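Local coordinates for ankyrin-repeat protein (Cryptosporidium parvum, PDB 2W4S) that probably binds RNA through the helical domain described here, which belongs to the RNA-binding family of the snRNA and snoRNA transport factor PHAX, at residues C[75-79]-C[80-84]; C[8-11]-C[12-16]; C[61-65]-C[66-70]. One frame throughout, in Å; residues are numbered along the deposited sequence.

Interaction 1 (C[75-79]-C[80-84])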
loop_
_atom_site.group_PDB
_atom_site.type_symbol
_atom_site.label_atom_id
_atom_site.label_comp_id
_atom_site.label_asym_id
_atom_site.label_seq_id
_atom_site.Cartn_x
_atom_site.Cartn_y
_atom_site.Cartn_z
ATOM N N GLN C 75 -6.255 -16.681 -8.254
ATOM C CA GLN C 75 -6.484 -16.369 -9.655
ATOM C C GLN C 75 -5.183 -16.373 -10.451
ATOM O O GLN C 75 -5.192 -16.673 -11.653
ATOM C CB GLN C 75 -7.253 -15.049 -9.843
ATOM C CG GLN C 75 -8.750 -15.197 -9.576
ATOM C CD GLN C 75 -9.344 -16.429 -10.275
ATOM O OE1 GLN C 75 -9.627 -17.455 -9.644
ATOM N NE2 GLN C 75 -9.524 -16.331 -11.589
ATOM N N LEU C 76 -4.066 -16.111 -9.783
ATOM C CA LEU C 76 -2.779 -16.188 -10.471
ATOM C C LEU C 76 -2.434 -17.634 -10.840
ATOM O O LEU C 76 -1.848 -17.895 -11.900
ATOM C CB LEU C 76 -1.663 -15.496 -9.676
ATOM C CG LEU C 76 -1.721 -13.959 -9.523
ATOM C CD1 LEU C 76 -0.452 -13.495 -8.831
ATOM C CD2 LEU C 76 -1.817 -13.228 -10.838
ATOM N N VAL C 77 -2.852 -18.577 -9.997
ATOM C CA VAL C 77 -2.658 -20.007 -10.263
ATOM C C VAL C 77 -3.579 -20.468 -11.431
ATOM O O VAL C 77 -3.184 -21.265 -12.275
ATOM C CB VAL C 77 -2.912 -20.867 -8.982
ATOM C CG1 VAL C 77 -2.542 -22.303 -9.222
ATOM C CG2 VAL C 77 -2.125 -20.357 -7.791
ATOM N N ALA C 78 -4.801 -19.938 -11.468
ATOM C CA ALA C 78 -5.784 -20.304 -12.477
ATOM C C ALA C 78 -5.321 -19.848 -13.854
ATOM O O ALA C 78 -5.528 -20.542 -14.865
ATOM C CB ALA C 78 -7.128 -19.685 -12.130
ATOM N N GLU C 79 -4.670 -18.681 -13.880
ATOM C CA GLU C 79 -4.135 -18.125 -15.127
ATOM C C GLU C 79 -2.726 -18.577 -15.449
ATOM O O GLU C 79 -2.089 -17.989 -16.333
ATOM C CB GLU C 79 -4.153 -16.598 -15.079
ATOM C CG GLU C 79 -5.465 -16.015 -15.490
ATOM C CD GLU C 79 -5.940 -15.047 -14.458
ATOM O OE1 GLU C 79 -5.078 -14.318 -13.863
ATOM O OE2 GLU C 79 -7.179 -15.005 -14.218
ATOM N N ASP C 80 -2.240 -19.587 -14.719
ATOM C CA ASP C 80 -0.915 -20.184 -14.944
ATOM C C ASP C 80 0.250 -19.231 -14.668
ATOM O O ASP C 80 1.278 -19.308 -15.320
ATOM C CB ASP C 80 -0.811 -20.786 -16.371
ATOM C CG ASP C 80 -1.792 -21.956 -16.595
ATOM O OD1 ASP C 80 -1.876 -22.837 -15.706
ATOM O OD2 ASP C 80 -2.471 -22.006 -17.668
ATOM N N GLN C 81 0.082 -18.331 -13.705
ATOM C CA GLN C 81 1.119 -17.331 -13.390
ATOM C C GLN C 81 2.024 -17.810 -12.267
ATOM O O GLN C 81 3.202 -17.473 -12.207
ATOM C CB GLN C 81 0.485 -15.988 -13.016
ATOM C CG GLN C 81 -0.059 -15.191 -14.186
ATOM C CD GLN C 81 0.945 -15.076 -15.292
ATOM O OE1 GLN C 81 2.016 -14.482 -15.115
ATOM N NE2 GLN C 81 0.631 -15.677 -16.446
ATOM N N ILE C 82 1.444 -18.611 -11.387
ATOM C CA ILE C 82 2.117 -19.232 -10.250
ATOM C C ILE C 82 1.913 -20.718 -10.518
ATOM O O ILE C 82 0.825 -21.085 -10.919
ATOM C CB ILE C 82 1.415 -18.800 -8.935
ATOM C CG1 ILE C 82 1.874 -17.422 -8.541
ATOM C CG2 ILE C 82 1.686 -19.735 -7.779
ATOM C CD1 ILE C 82 1.042 -16.814 -7.402
ATOM N N THR C 83 2.934 -21.558 -10.317
ATOM C CA THR C 83 2.781 -23.024 -10.460
ATOM C C THR C 83 2.062 -23.611 -9.248
ATOM O O THR C 83 1.953 -22.958 -8.210
ATOM C CB THR C 83 4.128 -23.759 -10.536
ATOM O OG1 THR C 83 4.785 -23.655 -9.265
ATOM C CG2 THR C 83 5.022 -23.211 -11.661
ATOM N N ILE C 84 1.596 -24.854 -9.368
ATOM C CA ILE C 84 0.964 -25.548 -8.235
ATOM C C ILE C 84 1.958 -25.716 -7.092
ATOM O O ILE C 84 1.634 -25.404 -5.961
ATOM C CB ILE C 84 0.379 -26.943 -8.588
ATOM C CG1 ILE C 84 -0.789 -26.841 -9.576
ATOM C CG2 ILE C 84 -0.071 -27.658 -7.333
ATOM C CD1 ILE C 84 -1.943 -25.985 -9.112
HETATM O O HOH W 1 -4.879 -20.708 -17.634
#
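Val77 divides its two methyls between Ile82 and Ile84. With CG1 anti to the backbone N (chi1 -173°), CG1 reaches Ile84 CD1 at 3.7 Å, the two side chains meeting at about a right angle, while CG2 rests against Ile82 CG2 at 3.9 Å at a slant. Ile84 starts out pointing away from helix 65-78 and bends back at chi2, so its CD1 does the touching. Ile82 also uses its other branch: CD1 lies 3.8 Å from Leu76 CB and close to Leu76 CD1 as well, and the isoleucine thus lies against both Leu76 and Val77. What folds the chain back this way is a Schellman motif ending helix 65-78. Asp80, at positive phi, is its C-prime residue; Gln81 N donates to Leu76 O (2.7 Å), nearly along the C=O axis, and Asp80 N to Val77 O (3.1 Å) from above the carbonyl plane. Ile82 N adds a weak bond to Leu76 O. On the exposed side a water donates both to Ala78 O (2.8 Å) and to Asp80 OD2 (2.7 Å), tying the carboxylate to the helix end. Beyond the turn Thr83 caps helix 84-91 through Glu86 N, and Trp87 of that helix packs on Val77 and Ile82.

Interaction 2 (C[8-11]-C[12-16])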
loop_
_atom_site.group_PDB
_atom_site.type_symbol
_atom_site.label_atom_id
_atom_site.label_comp_id
_atom_site.label_asym_id
_atom_site.label_seq_id
_atom_site.Cartn_x
_atom_site.Cartn_y
_atom_site.Cartn_z
ATOM N N SER C 8 11.549 -5.605 2.148
ATOM C CA SER C 8 11.108 -5.421 3.534
ATOM C C SER C 8 9.944 -4.434 3.578
ATOM O O SER C 8 8.964 -4.625 4.306
ATOM C CB SER C 8 12.234 -4.857 4.412
ATOM O OG SER C 8 13.382 -5.668 4.355
ATOM N N ILE C 9 10.070 -3.381 2.786
ATOM C CA ILE C 9 9.113 -2.299 2.762
ATOM C C ILE C 9 7.820 -2.730 2.100
ATOM O O ILE C 9 6.732 -2.477 2.624
ATOM C CB ILE C 9 9.745 -1.061 2.111
ATOM C CG1 ILE C 9 10.882 -0.566 3.013
ATOM C CG2 ILE C 9 8.723 0.028 1.916
ATOM C CD1 ILE C 9 12.015 0.045 2.288
ATOM N N VAL C 10 7.931 -3.410 0.965
ATOM C CA VAL C 10 6.748 -3.941 0.304
ATOM C C VAL C 10 6.050 -4.922 1.257
ATOM O O VAL C 10 4.837 -4.833 1.467
ATOM C CB VAL C 10 7.108 -4.549 -1.067
ATOM C CG1 VAL C 10 5.903 -5.184 -1.734
ATOM C CG2 VAL C 10 7.673 -3.456 -1.965
ATOM N N LEU C 11 6.845 -5.793 1.873
ATOM C CA LEU C 11 6.383 -6.741 2.872
ATOM C C LEU C 11 5.503 -6.127 3.924
ATOM O O LEU C 11 4.355 -6.569 4.087
ATOM C CB LEU C 11 7.569 -7.435 3.556
ATOM C CG LEU C 11 7.291 -8.453 4.670
ATOM C CD1 LEU C 11 6.337 -9.519 4.201
ATOM C CD2 LEU C 11 8.591 -9.082 5.118
ATOM N N ASN C 12 6.049 -5.130 4.633
ATOM C CA ASN C 12 5.337 -4.413 5.690
ATOM C C ASN C 12 4.153 -3.620 5.187
ATOM O O ASN C 12 3.105 -3.632 5.817
ATOM C CB ASN C 12 6.270 -3.480 6.483
ATOM C CG ASN C 12 7.325 -4.233 7.250
ATOM O OD1 ASN C 12 7.262 -5.453 7.377
ATOM N ND2 ASN C 12 8.313 -3.519 7.750
ATOM N N THR C 13 4.310 -2.908 4.076
ATOM C CA THR C 13 3.170 -2.225 3.491
ATOM C C THR C 13 2.004 -3.194 3.263
ATOM O O THR C 13 0.873 -2.906 3.676
ATOM C CB THR C 13 3.545 -1.575 2.177
ATOM O OG1 THR C 13 4.496 -0.540 2.433
ATOM C CG2 THR C 13 2.308 -0.989 1.466
ATOM N N ILE C 14 2.269 -4.322 2.598
ATOM C CA ILE C 14 1.206 -5.274 2.295
ATOM C C ILE C 14 0.669 -5.858 3.612
ATOM O O ILE C 14 -0.550 -5.965 3.813
ATOM C CB ILE C 14 1.706 -6.406 1.342
ATOM C CG1 ILE C 14 2.251 -5.791 0.028
ATOM C CG2 ILE C 14 0.627 -7.426 1.084
ATOM C CD1 ILE C 14 2.694 -6.789 -0.995
ATOM N N VAL C 15 1.589 -6.214 4.516
ATOM C CA VAL C 15 1.199 -6.794 5.801
ATOM C C VAL C 15 0.261 -5.863 6.575
ATOM O O VAL C 15 -0.796 -6.304 7.039
ATOM C CB VAL C 15 2.431 -7.214 6.660
ATOM C CG1 VAL C 15 2.043 -7.450 8.106
ATOM C CG2 VAL C 15 3.084 -8.475 6.083
ATOM N N THR C 16 0.634 -4.582 6.693
ATOM C CA THR C 16 -0.202 -3.586 7.348
ATOM C C THR C 16 -1.502 -3.341 6.579
ATOM O O THR C 16 -2.563 -3.217 7.165
ATOM C CB THR C 16 0.551 -2.255 7.510
ATOM O OG1 THR C 16 1.672 -2.435 8.385
ATOM C CG2 THR C 16 -0.373 -1.151 8.072
#
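The carbonyl group of Ile9 takes two donors from Thr13, one from each face of its plane. Thr13 N comes in at 2.9 Å from Ile9 O, tilted 21° from that plane; Thr13 OG1 donates to the same Ile9 O at 3.0 Å from the opposite face, 39° out of it. The hydroxyl can do this because it sits beside the backbone N (chi1 -65°), turned back down the helix. A second flat group, the amide of Asn12, lies with one face over Ser8 O, which is 3.4 Å from Asn12 CG and only slightly farther from OD1 and ND2. That oxygen accepts from Asn12 N at 3.0 Å; the amide's N-H groups lie in its own plane and do not aim at an oxygen above the face, so this is packing.

Two apolar pairs complete the contact. Val10 and Ile14 run alongside each other and point the same way, Val10 CG1 meeting Ile14 CD1 at 3.7 Å. One position on, Leu11 and Val15 repeat the arrangement, with Leu11 CD1 3.9 Å from Val15 CG2. Both pairs are i to i+4 neighbours of a regular alpha helix, 6-18, whose backbone bonds Ile14 N to Val10 O and Val15 N to Leu11 O run beneath them. Val10 and Ile14 face helix 24-50, packing on Leu39, Ser35 and Ser38, and Leu11 reaches Ile26 of the same helix. The side with Ile9, Asn12, Thr13 and Thr16 meets the second subunit, where Thr16 OG1 is hydrogen-bonded to Glu43 of that chain.

Interaction 3 (C[61-65]-C[66-70])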
loop_
_atom_site.group_PDB
_atom_site.type_symbol
_atom_site.label_atom_id
_atom_site.label_comp_id
_atom_site.label_asym_id
_atom_site.label_seq_id
_atom_site.Cartn_x
_atom_site.Cartn_y
_atom_site.Cartn_z
ATOM N N ARG C 61 -21.257 -12.285 4.780
ATOM C CA ARG C 61 -20.545 -11.021 4.906
ATOM C C ARG C 61 -19.617 -10.786 3.729
ATOM O O ARG C 61 -19.456 -11.641 2.863
ATOM C CB ARG C 61 -19.769 -10.960 6.223
ATOM C CG ARG C 61 -19.116 -12.256 6.592
ATOM C CD ARG C 61 -17.901 -12.037 7.455
ATOM N NE ARG C 61 -17.072 -13.248 7.473
ATOM C CZ ARG C 61 -15.897 -13.382 6.854
ATOM N NH1 ARG C 61 -15.365 -12.372 6.165
ATOM N NH2 ARG C 61 -15.241 -14.538 6.933
ATOM N N ARG C 62 -19.041 -9.597 3.695
ATOM C CA ARG C 62 -17.969 -9.287 2.794
ATOM C C ARG C 62 -16.766 -10.114 3.203
ATOM O O ARG C 62 -16.598 -10.419 4.363
ATOM C CB ARG C 62 -17.596 -7.836 2.962
ATOM C CG ARG C 62 -18.204 -6.871 1.992
ATOM C CD ARG C 62 -17.086 -5.914 1.688
ATOM N NE ARG C 62 -17.510 -4.547 1.446
ATOM C CZ ARG C 62 -16.664 -3.551 1.184
ATOM N NH1 ARG C 62 -15.345 -3.766 1.135
ATOM N NH2 ARG C 62 -17.137 -2.335 0.959
ATOM N N LYS C 63 -15.934 -10.490 2.247
ATOM C CA LYS C 63 -14.634 -11.029 2.550
ATOM C C LYS C 63 -13.821 -9.888 3.144
ATOM O O LYS C 63 -13.938 -8.743 2.698
ATOM C CB LYS C 63 -13.961 -11.456 1.259
ATOM C CG LYS C 63 -14.380 -12.793 0.678
ATOM C CD LYS C 63 -13.801 -12.890 -0.708
ATOM C CE LYS C 63 -13.364 -14.262 -1.046
ATOM N NZ LYS C 63 -14.473 -15.206 -1.291
ATOM N N THR C 64 -12.994 -10.174 4.139
ATOM C CA THR C 64 -11.977 -9.208 4.565
ATOM C C THR C 64 -11.041 -8.987 3.369
ATOM O O THR C 64 -11.061 -9.765 2.413
ATOM C CB THR C 64 -11.144 -9.766 5.743
ATOM O OG1 THR C 64 -10.208 -10.730 5.249
ATOM C CG2 THR C 64 -12.056 -10.429 6.803
ATOM N N ILE C 65 -10.220 -7.950 3.409
ATOM C CA ILE C 65 -9.304 -7.665 2.313
ATOM C C ILE C 65 -8.199 -8.734 2.253
ATOM O O ILE C 65 -7.652 -9.035 1.176
ATOM C CB ILE C 65 -8.767 -6.191 2.376
ATOM C CG1 ILE C 65 -7.732 -5.916 1.275
ATOM C CG2 ILE C 65 -8.230 -5.851 3.770
ATOM C CD1 ILE C 65 -7.437 -4.404 1.070
ATOM N N GLY C 66 -7.895 -9.346 3.392
ATOM C CA GLY C 66 -7.042 -10.534 3.384
ATOM C C GLY C 66 -7.617 -11.653 2.504
ATOM O O GLY C 66 -6.896 -12.272 1.712
ATOM N N GLY C 67 -8.917 -11.903 2.628
ATOM C CA GLY C 67 -9.563 -12.925 1.826
ATOM C C GLY C 67 -9.575 -12.597 0.345
ATOM O O GLY C 67 -9.419 -13.501 -0.495
ATOM N N VAL C 68 -9.753 -11.307 0.021
ATOM C CA VAL C 68 -9.759 -10.854 -1.373
ATOM C C VAL C 68 -8.400 -11.152 -2.020
ATOM O O VAL C 68 -8.329 -11.746 -3.100
ATOM C CB VAL C 68 -10.123 -9.346 -1.513
ATOM C CG1 VAL C 68 -9.853 -8.851 -2.943
ATOM C CG2 VAL C 68 -11.602 -9.087 -1.143
ATOM N N PHE C 69 -7.331 -10.757 -1.334
ATOM C CA PHE C 69 -5.945 -10.968 -1.766
ATOM C C PHE C 69 -5.662 -12.459 -2.005
ATOM O O PHE C 69 -4.980 -12.819 -2.967
ATOM C CB PHE C 69 -5.024 -10.362 -0.691
ATOM C CG PHE C 69 -3.552 -10.390 -1.022
ATOM C CD1 PHE C 69 -2.956 -9.319 -1.692
ATOM C CD2 PHE C 69 -2.751 -11.465 -0.622
ATOM C CE1 PHE C 69 -1.588 -9.326 -1.970
ATOM C CE2 PHE C 69 -1.375 -11.490 -0.909
ATOM C CZ PHE C 69 -0.791 -10.410 -1.579
ATOM N N CYS C 70 -6.215 -13.333 -1.169
ATOM C CA CYS C 70 -6.045 -14.779 -1.367
ATOM C C CYS C 70 -6.800 -15.333 -2.577
ATOM O O CYS C 70 -6.312 -16.216 -3.269
ATOM C CB CYS C 70 -6.422 -15.573 -0.112
ATOM S SG CYS C 70 -5.321 -15.222 1.259
#
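Thr64 holds OG1 between its own backbone N and carbonyl carbon (chi1 76°), which swings the hydroxyl over the first turn of helix 65-78, where it accepts from Gly67 N at 3.1 Å with an N-H...O angle of 158°. Lys63 directs its CB at the helix, 4.1 Å from Val68 CG2. With CG beside the backbone N (chi1 -80°) and further bends at chi3 and chi4, the lysine chain passes CE 4.1 Å from Gly67 O on its way to a weak bond between NZ and Leu55 O.

This is a helix N-cap, with Thr64 as the capping residue. Since a glycine stands three residues on, no side chain is available there to return the bond to Thr64 N that would complete a capping box. Lys63 and Val68 stand at the positions that a hydrophobic staple would use, but with a lysine there only a loose CB-to-methyl contact results. Thr64 also starts the regular pattern, its O taking Val68 N at 3.1 Å, and Ile65 O follows by accepting from Phe69 N at 3.1 Å.

Phe69 sets its CB 3.5 Å from Ile65 O, and its ring leads away toward Leu18 of helix 6-18 and Ile26 and Leu41 of helix 24-50. Ile65 likewise packs on Leu18, and on Glu49, the residue whose carboxylate forms a salt bridge with Arg62.

Interactions 1 and 3 treat the two ends of helix 65-78: a threonine hydroxyl caps its start at 61-70, and a backbone turn with a bridging water closes its finish at 75-84. Their centres are 19 Å apart, and they do not touch. Interaction 2 belongs to the middle of another helix, where regular i to i+4 pairs replace capping. It and interaction 3 are partly buried and meet where Ile14 CG2 packs 4.2 Å from Phe69 CE1, whereas interaction 1 is a surface contact across the chain's centre from interaction 2. All three lean on helix 24-50; among them, interaction 2 alone reaches the second subunit.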